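Local coordinates for iron-sulfur cluster assembly protein CyaY (Psychromonas ingrahamii, PDB 4HS5) that probably takes part in iron-sulfur cluster assembly, perhaps as an iron-binding regulator of that process, at residues D27-L37 against E40-R51; I17-V28 against S97-E105. All blocks are in the same frame, centred on the assembly; numbering follows the deposited sequence. Where two conformers were deposited one is given.

Contact 1 (D27-L37 against E40-R51)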
loop_
_atom_site.group_PDB
_atom_site.type_symbol
_atom_site.label_atom_id
_atom_site.label_comp_id
_atom_site.label_asym_id
_atom_site.label_seq_id
_atom_site.Cartn_x
_atom_site.Cartn_y
_atom_site.Cartn_z
ATOM N N ASP A 27 -6.979 9.585 10.525
ATOM C CA ASP A 27 -6.739 8.740 11.682
ATOM C C ASP A 27 -6.429 7.337 11.219
ATOM O O ASP A 27 -7.259 6.429 11.292
ATOM C CB ASP A 27 -7.951 8.748 12.605
ATOM C CG ASP A 27 -8.262 10.131 13.130
ATOM O OD1 ASP A 27 -9.390 10.596 12.896
ATOM O OD2 ASP A 27 -7.376 10.747 13.751
ATOM N N VAL A 28 -5.219 7.187 10.701
ATOM C CA VAL A 28 -4.709 5.898 10.283
ATOM C C VAL A 28 -3.373 5.683 10.978
ATOM O O VAL A 28 -2.447 6.488 10.814
ATOM C CB VAL A 28 -4.502 5.861 8.771
ATOM C CG1 VAL A 28 -3.998 4.500 8.354
ATOM C CG2 VAL A 28 -5.805 6.171 8.055
ATOM N N ASP A 29 -3.275 4.625 11.774
ATOM C CA ASP A 29 -2.003 4.264 12.390
ATOM C C ASP A 29 -1.215 3.405 11.419
ATOM O O ASP A 29 -1.793 2.602 10.685
ATOM C CB ASP A 29 -2.207 3.528 13.716
ATOM C CG ASP A 29 -2.569 4.468 14.859
ATOM O OD1 ASP A 29 -2.252 5.673 14.768
ATOM O OD2 ASP A 29 -3.159 3.995 15.852
ATOM N N TYR A 30 0.094 3.612 11.377
ATOM C CA TYR A 30 0.948 2.747 10.567
ATOM C C TYR A 30 2.136 2.217 11.354
ATOM O O TYR A 30 2.722 2.925 12.176
ATOM C CB TYR A 30 1.412 3.443 9.281
ATOM C CG TYR A 30 2.152 4.748 9.478
ATOM C CD1 TYR A 30 3.514 4.768 9.733
ATOM C CD2 TYR A 30 1.487 5.964 9.364
ATOM C CE1 TYR A 30 4.190 5.959 9.891
ATOM C CE2 TYR A 30 2.148 7.158 9.528
ATOM C CZ TYR A 30 3.507 7.147 9.783
ATOM O OH TYR A 30 4.154 8.342 9.945
ATOM N N ASP A 31 2.482 0.958 11.118
ATOM C CA ASP A 31 3.676 0.404 11.733
ATOM C C ASP A 31 4.396 -0.507 10.748
ATOM O O ASP A 31 3.767 -1.361 10.106
ATOM C CB ASP A 31 3.329 -0.367 13.007
ATOM C CG ASP A 31 4.559 -0.901 13.709
ATOM O OD1 ASP A 31 5.462 -0.093 14.011
ATOM O OD2 ASP A 31 4.637 -2.127 13.934
ATOM N N GLN A 32 5.709 -0.325 10.615
ATOM C CA GLN A 32 6.502 -1.260 9.832
ATOM C C GLN A 32 7.206 -2.270 10.731
ATOM O O GLN A 32 7.862 -1.907 11.711
ATOM C CB GLN A 32 7.515 -0.553 8.922
ATOM C CG GLN A 32 8.203 -1.520 7.953
ATOM C CD GLN A 32 9.030 -0.824 6.884
ATOM O OE1 GLN A 32 9.065 0.402 6.809
ATOM N NE2 GLN A 32 9.700 -1.613 6.049
ATOM N N ASN A 33 7.044 -3.541 10.387
ATOM C CA ASN A 33 7.659 -4.640 11.104
ATOM C C ASN A 33 8.305 -5.544 10.060
ATOM O O ASN A 33 7.625 -6.320 9.393
ATOM C CB ASN A 33 6.582 -5.388 11.895
ATOM C CG ASN A 33 7.104 -6.639 12.560
ATOM O OD1 ASN A 33 8.267 -6.708 12.950
ATOM N ND2 ASN A 33 6.244 -7.644 12.688
ATOM N N GLY A 34 9.622 -5.435 9.908
ATOM C CA GLY A 34 10.301 -6.113 8.818
ATOM C C GLY A 34 9.806 -5.585 7.480
ATOM O O GLY A 34 9.878 -4.390 7.206
ATOM N N SER A 35 9.277 -6.473 6.653
ATOM C CA SER A 35 8.775 -6.110 5.337
ATOM C C SER A 35 7.298 -5.734 5.370
ATOM O O SER A 35 6.747 -5.306 4.353
ATOM C CB SER A 35 8.966 -7.277 4.372
ATOM O OG SER A 35 10.338 -7.568 4.202
ATOM N N LEU A 36 6.662 -5.931 6.526
ATOM C CA LEU A 36 5.232 -5.676 6.689
ATOM C C LEU A 36 4.957 -4.220 7.046
ATOM O O LEU A 36 5.610 -3.650 7.922
ATOM C CB LEU A 36 4.654 -6.565 7.793
ATOM C CG LEU A 36 4.548 -8.072 7.564
ATOM C CD1 LEU A 36 4.037 -8.778 8.822
ATOM C CD2 LEU A 36 3.652 -8.381 6.383
ATOM N N LEU A 37 3.993 -3.613 6.363
ATOM C CA LEU A 37 3.484 -2.314 6.763
ATOM C C LEU A 37 2.008 -2.489 7.063
ATOM O O LEU A 37 1.223 -2.800 6.169
ATOM C CB LEU A 37 3.707 -1.279 5.653
ATOM C CG LEU A 37 3.106 0.120 5.843
ATOM C CD1 LEU A 37 3.730 0.805 7.057
ATOM C CD2 LEU A 37 3.276 0.976 4.602
ATOM N N GLU A 40 -3.789 0.577 10.556
ATOM C CA GLU A 40 -4.969 0.319 11.376
ATOM C C GLU A 40 -5.863 1.544 11.483
ATOM O O GLU A 40 -5.394 2.673 11.629
ATOM C CB GLU A 40 -4.600 -0.198 12.769
ATOM C CG GLU A 40 -5.830 -0.470 13.644
ATOM C CD GLU A 40 -5.534 -1.349 14.844
ATOM O OE1 GLU A 40 -4.386 -1.828 14.972
ATOM O OE2 GLU A 40 -6.464 -1.570 15.653
ATOM N N PHE A 41 -7.162 1.295 11.413
ATOM C CA PHE A 41 -8.152 2.344 11.512
ATOM C C PHE A 41 -8.780 2.315 12.912
ATOM O O PHE A 41 -8.592 1.359 13.667
ATOM C CB PHE A 41 -9.179 2.153 10.398
ATOM C CG PHE A 41 -8.549 1.960 9.036
ATOM C CD1 PHE A 41 -7.892 3.008 8.411
ATOM C CD2 PHE A 41 -8.599 0.727 8.398
ATOM C CE1 PHE A 41 -7.299 2.839 7.166
ATOM C CE2 PHE A 41 -8.013 0.549 7.148
ATOM C CZ PHE A 41 -7.357 1.603 6.535
ATOM N N GLU A 42 -9.493 3.364 13.290
ATOM C CA GLU A 42 -9.998 3.359 14.657
ATOM C C GLU A 42 -11.161 2.390 14.864
ATOM O O GLU A 42 -11.483 2.052 16.001
ATOM C CB GLU A 42 -10.293 4.759 15.189
ATOM C CG GLU A 42 -10.940 5.701 14.219
ATOM C CD GLU A 42 -11.190 7.044 14.865
ATOM O OE1 GLU A 42 -10.793 7.205 16.042
ATOM O OE2 GLU A 42 -11.777 7.925 14.206
ATOM N N ASN A 43 -11.759 1.906 13.776
ATOM C CA ASN A 43 -12.713 0.803 13.900
ATOM C C ASN A 43 -12.032 -0.555 14.105
ATOM O O ASN A 43 -12.697 -1.591 14.130
ATOM C CB ASN A 43 -13.728 0.772 12.744
ATOM C CG ASN A 43 -13.108 0.410 11.397
ATOM O OD1 ASN A 43 -11.911 0.136 11.282
ATOM N ND2 ASN A 43 -13.946 0.388 10.366
ATOM N N HIS A 44 -10.701 -0.519 14.233
ATOM C CA HIS A 44 -9.861 -1.677 14.553
ATOM C C HIS A 44 -9.678 -2.656 13.387
ATOM O O HIS A 44 -9.082 -3.723 13.559
ATOM C CB HIS A 44 -10.344 -2.406 15.817
ATOM C CG HIS A 44 -10.181 -1.613 17.081
ATOM N ND1 HIS A 44 -10.728 -2.013 18.281
ATOM C CD2 HIS A 44 -9.534 -0.451 17.332
ATOM C CE1 HIS A 44 -10.430 -1.128 19.216
ATOM N NE2 HIS A 44 -9.705 -0.172 18.667
ATOM N N THR A 45 -10.196 -2.295 12.216
ATOM C CA THR A 45 -9.869 -3.030 10.992
ATOM C C THR A 45 -8.472 -2.635 10.517
ATOM O O THR A 45 -7.910 -1.626 10.953
ATOM C CB THR A 45 -10.904 -2.833 9.859
ATOM O OG1 THR A 45 -10.915 -1.472 9.414
ATOM C CG2 THR A 45 -12.302 -3.223 10.343
ATOM N N LYS A 46 -7.909 -3.437 9.624
ATOM C CA LYS A 46 -6.540 -3.213 9.177
ATOM C C LYS A 46 -6.375 -3.438 7.683
ATOM O O LYS A 46 -7.211 -4.054 7.028
ATOM C CB LYS A 46 -5.585 -4.164 9.905
ATOM C CG LYS A 46 -5.548 -4.039 11.411
ATOM C CD LYS A 46 -4.668 -5.133 11.986
ATOM C CE LYS A 46 -4.613 -5.078 13.504
ATOM N NZ LYS A 46 -3.667 -6.107 14.050
ATOM N N LEU A 47 -5.271 -2.923 7.146
ATOM C CA LEU A 47 -4.795 -3.303 5.819
ATOM C C LEU A 47 -3.359 -3.745 6.020
ATOM O O LEU A 47 -2.623 -3.132 6.781
ATOM C CB LEU A 47 -4.833 -2.117 4.854
ATOM C CG LEU A 47 -6.219 -1.567 4.510
ATOM C CD1 LEU A 47 -6.152 -0.327 3.645
ATOM C CD2 LEU A 47 -7.034 -2.638 3.827
ATOM N N ILE A 48 -2.953 -4.814 5.347
ATOM C CA ILE A 48 -1.610 -5.328 5.533
ATOM C C ILE A 48 -0.875 -5.252 4.213
ATOM O O ILE A 48 -1.319 -5.811 3.216
ATOM C CB ILE A 48 -1.611 -6.786 5.998
ATOM C CG1 ILE A 48 -2.447 -6.939 7.264
ATOM C CG2 ILE A 48 -0.175 -7.247 6.263
ATOM C CD1 ILE A 48 -2.788 -8.382 7.583
ATOM N N ILE A 49 0.257 -4.558 4.210
ATOM C CA ILE A 49 1.078 -4.408 3.015
ATOM C C ILE A 49 2.370 -5.187 3.236
ATOM O O ILE A 49 2.933 -5.183 4.326
ATOM C CB ILE A 49 1.353 -2.926 2.727
ATOM C CG1 ILE A 49 0.041 -2.227 2.408
ATOM C CG2 ILE A 49 2.329 -2.760 1.567
ATOM C CD1 ILE A 49 0.089 -0.746 2.601
ATOM N N ASN A 50 2.808 -5.897 2.211
ATOM C CA ASN A 50 3.996 -6.722 2.326
ATOM C C ASN A 50 4.860 -6.556 1.090
ATOM O O ASN A 50 4.376 -6.155 0.034
ATOM C CB ASN A 50 3.583 -8.179 2.507
ATOM C CG ASN A 50 4.657 -9.010 3.157
ATOM O OD1 ASN A 50 5.836 -8.645 3.155
ATOM N ND2 ASN A 50 4.262 -10.156 3.704
ATOM N N ARG A 51 6.149 -6.819 1.235
ATOM C CA ARG A 51 7.051 -6.822 0.088
ATOM C C ARG A 51 7.489 -8.240 -0.140
ATOM O O ARG A 51 7.769 -8.980 0.810
ATOM C CB ARG A 51 8.271 -5.939 0.342
ATOM C CG ARG A 51 7.978 -4.466 0.337
ATOM C CD ARG A 51 8.704 -3.768 1.478
ATOM N NE ARG A 51 10.113 -3.524 1.218
ATOM C CZ ARG A 51 10.680 -2.327 1.291
ATOM N NH1 ARG A 51 9.948 -1.264 1.608
ATOM N NH2 ARG A 51 11.976 -2.188 1.040
HETATM O O HOH W 1 -9.735 5.244 11.109
HETATM O O HOH W 2 -5.912 3.951 14.687
HETATM O O HOH W 3 10.792 -9.161 1.340
#
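Two successive antiparallel beta hairpins meet here, joined through strand 36-41: Asp29 faces Glu40 in the first and Leu37 faces Ile49 in the second. Each is a hydrogen-bonded pair with two mutual backbone bonds; Asp29 N reaches Glu40 O at 2.9 Å, and Leu37 N reaches Ile49 O at 2.8 Å. On the buried side, Leu37 and Ile49 lie alongside each other, their CB atoms 4.1 Å apart, while Leu37 CD2 meets Ile49 CD1 further out. Strand 36-41 thus shows how a meandering antiparallel sheet, the platform of the frataxin fold, is built by pairing one strand with both its chain neighbours. At the other end the side chains of Val28 and Phe41 lie side by side. Val28 CG2 comes up to the edge of the phenyl ring, 3.8 Å from Phe41 CE1, and Leu47 CD1 also meets that ring at its edge. With CG1 anti to the backbone N (chi1 -179°) and CG2 beside it, both Val28 methyls reach Phe41 CE1. Leu36 turns CD2 onto the Asn50 side chain, which it crosses at an angle, and this methyl lies 4.0 Å from Ile48 CG2. The type II' turn from Asn33 to Leu36 that links the first two strands is clasped by Gln32 NE2, which donates to Gly34 O at 3.0 Å, nearly along the C=O axis. Arg51 carries its guanidinium to a salt bridge with Asp11 and a cation-pi contact with Tyr14, whose hydroxyl also bonds Ser35 O. Where the chain enters the sheet, a water donates to Asp27 O and accepts from Glu42 N, bridging the two backbones; the side-chain carboxylates of the same residues, like charges, come to 3.8 Å between Asp27 OD1 and Glu42 OE2.

Contact 2 (I17-V28 against S97-E105)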
loop_
_atom_site.group_PDB
_atom_site.type_symbol
_atom_site.label_atom_id
_atom_site.label_comp_id
_atom_site.label_asym_id
_atom_site.label_seq_id
_atom_site.Cartn_x
_atom_site.Cartn_y
_atom_site.Cartn_z
ATOM N N ILE A 17 3.316 6.206 1.353
ATOM C CA ILE A 17 2.098 5.861 2.072
ATOM C C ILE A 17 2.093 6.566 3.422
ATOM O O ILE A 17 1.087 7.182 3.800
ATOM C CB ILE A 17 1.958 4.343 2.241
ATOM C CG1 ILE A 17 1.683 3.684 0.888
ATOM C CG2 ILE A 17 0.838 4.021 3.221
ATOM C CD1 ILE A 17 1.876 2.171 0.919
ATOM N N GLU A 18 3.216 6.519 4.132
ATOM C CA GLU A 18 3.350 7.152 5.443
ATOM C C GLU A 18 3.196 8.667 5.376
ATOM O O GLU A 18 2.471 9.264 6.176
ATOM C CB GLU A 18 4.684 6.768 6.076
ATOM C CG GLU A 18 4.732 5.299 6.392
ATOM C CD GLU A 18 6.123 4.798 6.660
ATOM O OE1 GLU A 18 7.077 5.602 6.590
ATOM O OE2 GLU A 18 6.255 3.588 6.932
ATOM N N GLU A 19 3.888 9.281 4.429
ATOM C CA GLU A 19 3.805 10.719 4.254
ATOM C C GLU A 19 2.396 11.175 3.879
ATOM O O GLU A 19 1.927 12.186 4.406
ATOM C CB GLU A 19 4.825 11.178 3.215
ATOM C CG GLU A 19 4.947 12.681 3.096
ATOM C CD GLU A 19 3.839 13.258 2.258
ATOM O OE1 GLU A 19 3.316 12.515 1.408
ATOM O OE2 GLU A 19 3.469 14.430 2.467
ATOM N N LYS A 20 1.733 10.452 2.972
ATOM C CA LYS A 20 0.389 10.837 2.522
ATOM C C LYS A 20 -0.638 10.724 3.635
ATOM O O LYS A 20 -1.579 11.517 3.683
ATOM C CB LYS A 20 -0.056 10.028 1.310
ATOM C CG LYS A 20 0.654 10.396 0.017
ATOM C CD LYS A 20 0.244 11.784 -0.475
ATOM C CE LYS A 20 1.153 12.230 -1.606
ATOM N NZ LYS A 20 0.623 13.413 -2.345
ATOM N N ILE A 21 -0.471 9.735 4.512
ATOM C CA ILE A 21 -1.278 9.617 5.723
ATOM C C ILE A 21 -1.081 10.837 6.633
ATOM O O ILE A 21 -2.057 11.440 7.082
ATOM C CB ILE A 21 -0.966 8.306 6.488
ATOM C CG1 ILE A 21 -1.580 7.104 5.764
ATOM C CG2 ILE A 21 -1.507 8.352 7.896
ATOM C CD1 ILE A 21 -1.080 5.783 6.264
ATOM N N GLU A 22 0.174 11.218 6.886
ATOM C CA GLU A 22 0.475 12.347 7.768
ATOM C C GLU A 22 -0.085 13.627 7.181
ATOM O O GLU A 22 -0.573 14.503 7.895
ATOM C CB GLU A 22 1.996 12.490 7.945
ATOM C CG GLU A 22 2.668 11.360 8.711
ATOM C CD GLU A 22 2.256 11.276 10.171
ATOM O OE1 GLU A 22 1.668 12.247 10.698
ATOM O OE2 GLU A 22 2.528 10.242 10.809
ATOM N N GLU A 23 -0.026 13.706 5.865
ATOM C CA GLU A 23 -0.411 14.870 5.098
ATOM C C GLU A 23 -1.937 15.036 5.050
ATOM O O GLU A 23 -2.457 16.154 5.118
ATOM C CB GLU A 23 0.141 14.665 3.705
ATOM C CG GLU A 23 0.092 15.825 2.785
ATOM C CD GLU A 23 0.223 15.348 1.373
ATOM O OE1 GLU A 23 -0.818 15.214 0.705
ATOM O OE2 GLU A 23 1.356 15.046 0.951
ATOM N N SER A 24 -2.640 13.914 4.937
ATOM C CA SER A 24 -4.099 13.892 4.854
ATOM C C SER A 24 -4.715 14.289 6.187
ATOM O O SER A 24 -5.863 14.747 6.240
ATOM C CB SER A 24 -4.568 12.484 4.532
ATOM O OG SER A 24 -4.447 11.664 5.678
ATOM N N GLY A 25 -3.960 14.091 7.261
ATOM C CA GLY A 25 -4.460 14.285 8.615
ATOM C C GLY A 25 -5.274 13.115 9.150
ATOM O O GLY A 25 -5.711 13.116 10.303
ATOM N N ALA A 26 -5.463 12.099 8.319
ATOM C CA ALA A 26 -6.377 11.006 8.664
ATOM C C ALA A 26 -5.974 10.174 9.879
ATOM O O ALA A 26 -4.792 10.059 10.225
ATOM C CB ALA A 26 -6.595 10.106 7.458
ATOM N N ASP A 27 -6.979 9.585 10.525
ATOM C CA ASP A 27 -6.739 8.740 11.682
ATOM C C ASP A 27 -6.429 7.337 11.219
ATOM O O ASP A 27 -7.259 6.429 11.292
ATOM C CB ASP A 27 -7.951 8.748 12.605
ATOM C CG ASP A 27 -8.262 10.131 13.130
ATOM O OD1 ASP A 27 -9.390 10.596 12.896
ATOM O OD2 ASP A 27 -7.376 10.747 13.751
ATOM N N VAL A 28 -5.219 7.187 10.701
ATOM C CA VAL A 28 -4.709 5.898 10.283
ATOM C C VAL A 28 -3.373 5.683 10.978
ATOM O O VAL A 28 -2.447 6.488 10.814
ATOM C CB VAL A 28 -4.502 5.861 8.771
ATOM C CG1 VAL A 28 -3.998 4.500 8.354
ATOM C CG2 VAL A 28 -5.805 6.171 8.055
ATOM N N SER A 97 -13.374 2.196 6.174
ATOM C CA SER A 97 -13.333 3.131 7.295
ATOM C C SER A 97 -13.915 4.528 7.024
ATOM O O SER A 97 -13.992 5.360 7.931
ATOM C CB SER A 97 -11.897 3.267 7.768
ATOM O OG SER A 97 -11.136 3.963 6.794
ATOM N N LYS A 98 -14.301 4.788 5.779
ATOM C CA LYS A 98 -14.931 6.064 5.392
ATOM C C LYS A 98 -14.102 7.343 5.581
ATOM O O LYS A 98 -14.651 8.443 5.597
ATOM C CB LYS A 98 -16.321 6.215 6.030
ATOM C CG LYS A 98 -17.268 5.074 5.704
ATOM C CD LYS A 98 -17.372 4.838 4.203
ATOM C CE LYS A 98 -17.885 3.431 3.913
ATOM N NZ LYS A 98 -17.869 3.127 2.460
ATOM N N GLU A 99 -12.782 7.225 5.681
ATOM C CA GLU A 99 -11.972 8.437 5.663
ATOM C C GLU A 99 -11.231 8.497 4.339
ATOM O O GLU A 99 -11.123 7.495 3.620
ATOM C CB GLU A 99 -10.992 8.490 6.831
ATOM C CG GLU A 99 -10.832 9.829 7.521
ATOM C CD GLU A 99 -9.993 9.702 8.789
ATOM O OE1 GLU A 99 -9.378 8.634 8.988
ATOM O OE2 GLU A 99 -9.941 10.665 9.573
ATOM N N THR A 100 -10.759 9.692 4.022
ATOM C CA THR A 100 -10.165 9.964 2.728
ATOM C C THR A 100 -8.670 10.236 2.879
ATOM O O THR A 100 -8.242 11.082 3.670
ATOM C CB THR A 100 -10.899 11.114 2.010
ATOM O OG1 THR A 100 -12.266 10.738 1.782
ATOM C CG2 THR A 100 -10.249 11.432 0.677
ATOM N N VAL A 101 -7.877 9.449 2.163
ATOM C CA VAL A 101 -6.449 9.706 2.005
ATOM C C VAL A 101 -6.190 9.562 0.521
ATOM O O VAL A 101 -6.360 8.476 -0.038
ATOM C CB VAL A 101 -5.555 8.703 2.777
ATOM C CG1 VAL A 101 -4.084 9.018 2.534
ATOM C CG2 VAL A 101 -5.837 8.733 4.272
ATOM N N ASP A 102 -5.823 10.665 -0.121
ATOM C CA ASP A 102 -5.425 10.625 -1.524
ATOM C C ASP A 102 -3.919 10.390 -1.566
ATOM O O ASP A 102 -3.153 11.201 -1.061
ATOM C CB ASP A 102 -5.785 11.950 -2.200
ATOM C CG ASP A 102 -5.632 11.908 -3.707
ATOM O OD1 ASP A 102 -6.144 12.835 -4.366
ATOM O OD2 ASP A 102 -5.013 10.961 -4.237
ATOM N N PHE A 103 -3.498 9.273 -2.156
ATOM C CA PHE A 103 -2.079 8.937 -2.220
ATOM C C PHE A 103 -1.453 9.374 -3.524
ATOM O O PHE A 103 -0.231 9.351 -3.670
ATOM C CB PHE A 103 -1.887 7.429 -2.084
ATOM C CG PHE A 103 -2.224 6.896 -0.726
ATOM C CD1 PHE A 103 -3.456 6.319 -0.479
ATOM C CD2 PHE A 103 -1.298 6.965 0.303
ATOM C CE1 PHE A 103 -3.772 5.831 0.772
ATOM C CE2 PHE A 103 -1.600 6.478 1.566
ATOM C CZ PHE A 103 -2.841 5.904 1.804
ATOM N N THR A 104 -2.293 9.781 -4.472
ATOM C CA THR A 104 -1.828 10.053 -5.829
ATOM C C THR A 104 -1.536 11.531 -6.078
ATOM O O THR A 104 -0.446 11.886 -6.516
ATOM C CB THR A 104 -2.833 9.519 -6.864
ATOM O OG1 THR A 104 -2.976 8.100 -6.693
ATOM C CG2 THR A 104 -2.343 9.806 -8.273
ATOM N N GLU A 105 -2.518 12.387 -5.812
ATOM C CA GLU A 105 -2.372 13.821 -6.024
ATOM C C GLU A 105 -1.753 14.505 -4.802
ATOM O O GLU A 105 -1.852 13.998 -3.686
ATOM C CB GLU A 105 -3.731 14.456 -6.347
ATOM C CG GLU A 105 -4.241 14.183 -7.762
ATOM C CD GLU A 105 -4.959 12.858 -7.906
ATOM O OE1 GLU A 105 -5.519 12.357 -6.911
ATOM O OE2 GLU A 105 -4.990 12.321 -9.030
HETATM O O HOH W 4 -2.969 12.462 1.058
HETATM O O HOH W 5 1.736 14.080 -5.415
HETATM O O HOH W 6 2.091 11.763 -4.665
HETATM O O HOH W 7 -2.379 14.359 -1.252
#
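The C-terminal tail runs antiparallel to the last turns of helix 3-24, bringing Phe103 level with Lys20 (CA to CA 5.7 Å) and Val101 with Ser24. Phe103 turns one ring edge to the helix backbone, with Ile17 O near the ring plane and 3.6 Å from Phe103 CE2, while Lys20 CB presses obliquely on Phe103 CD2 at 3.5 Å. Bent at chi2 (-69°), Lys20 follows the tail, and its NZ donates to Glu105 O, an oxygen of the C-terminal carboxyl group, at 2.9 Å, from well above the plane of that group. Val101 divides its branches: CG1 lies over one face of the Phe103 ring, offset toward its rim, whereas CG2 sits 3.6 Å from Ala26 CB. Ser24 OG accepts from Ala26 N in an ST turn past the helix end. Beyond it, the extended Glu99 chain brings OE1 to Asp27 N at 3.0 Å, on the syn side of the carboxylate but 29° out of its plane; a weaker bond runs from the same N-H to OE2. Phe103 also touches Leu86, Leu89 and Ile93 of helix 85-97, so the tail packs along the groove between the two helices of the frataxin alpha-beta sandwich.

From the N terminus, helix 3-24 leads through Asp27 and Val28, residues common to both contacts, into strand 28-33. Contact 1 then closes two short consecutive hairpin loops, which share strand 36-41. Contact 2 closes a far longer loop, with 68 residues between its segments, because its second partner is the tail that follows helix 85-97; the hairpins of contact 1 therefore lie within it, and the two do not cross. In space they join different layers: contact 1 knits strands of the sheet, contact 2 binds the helix end to the tail. Tyr30 and Glu22, probably hydrogen-bonded, and Phe41 packed against Ser97 bring the layers together.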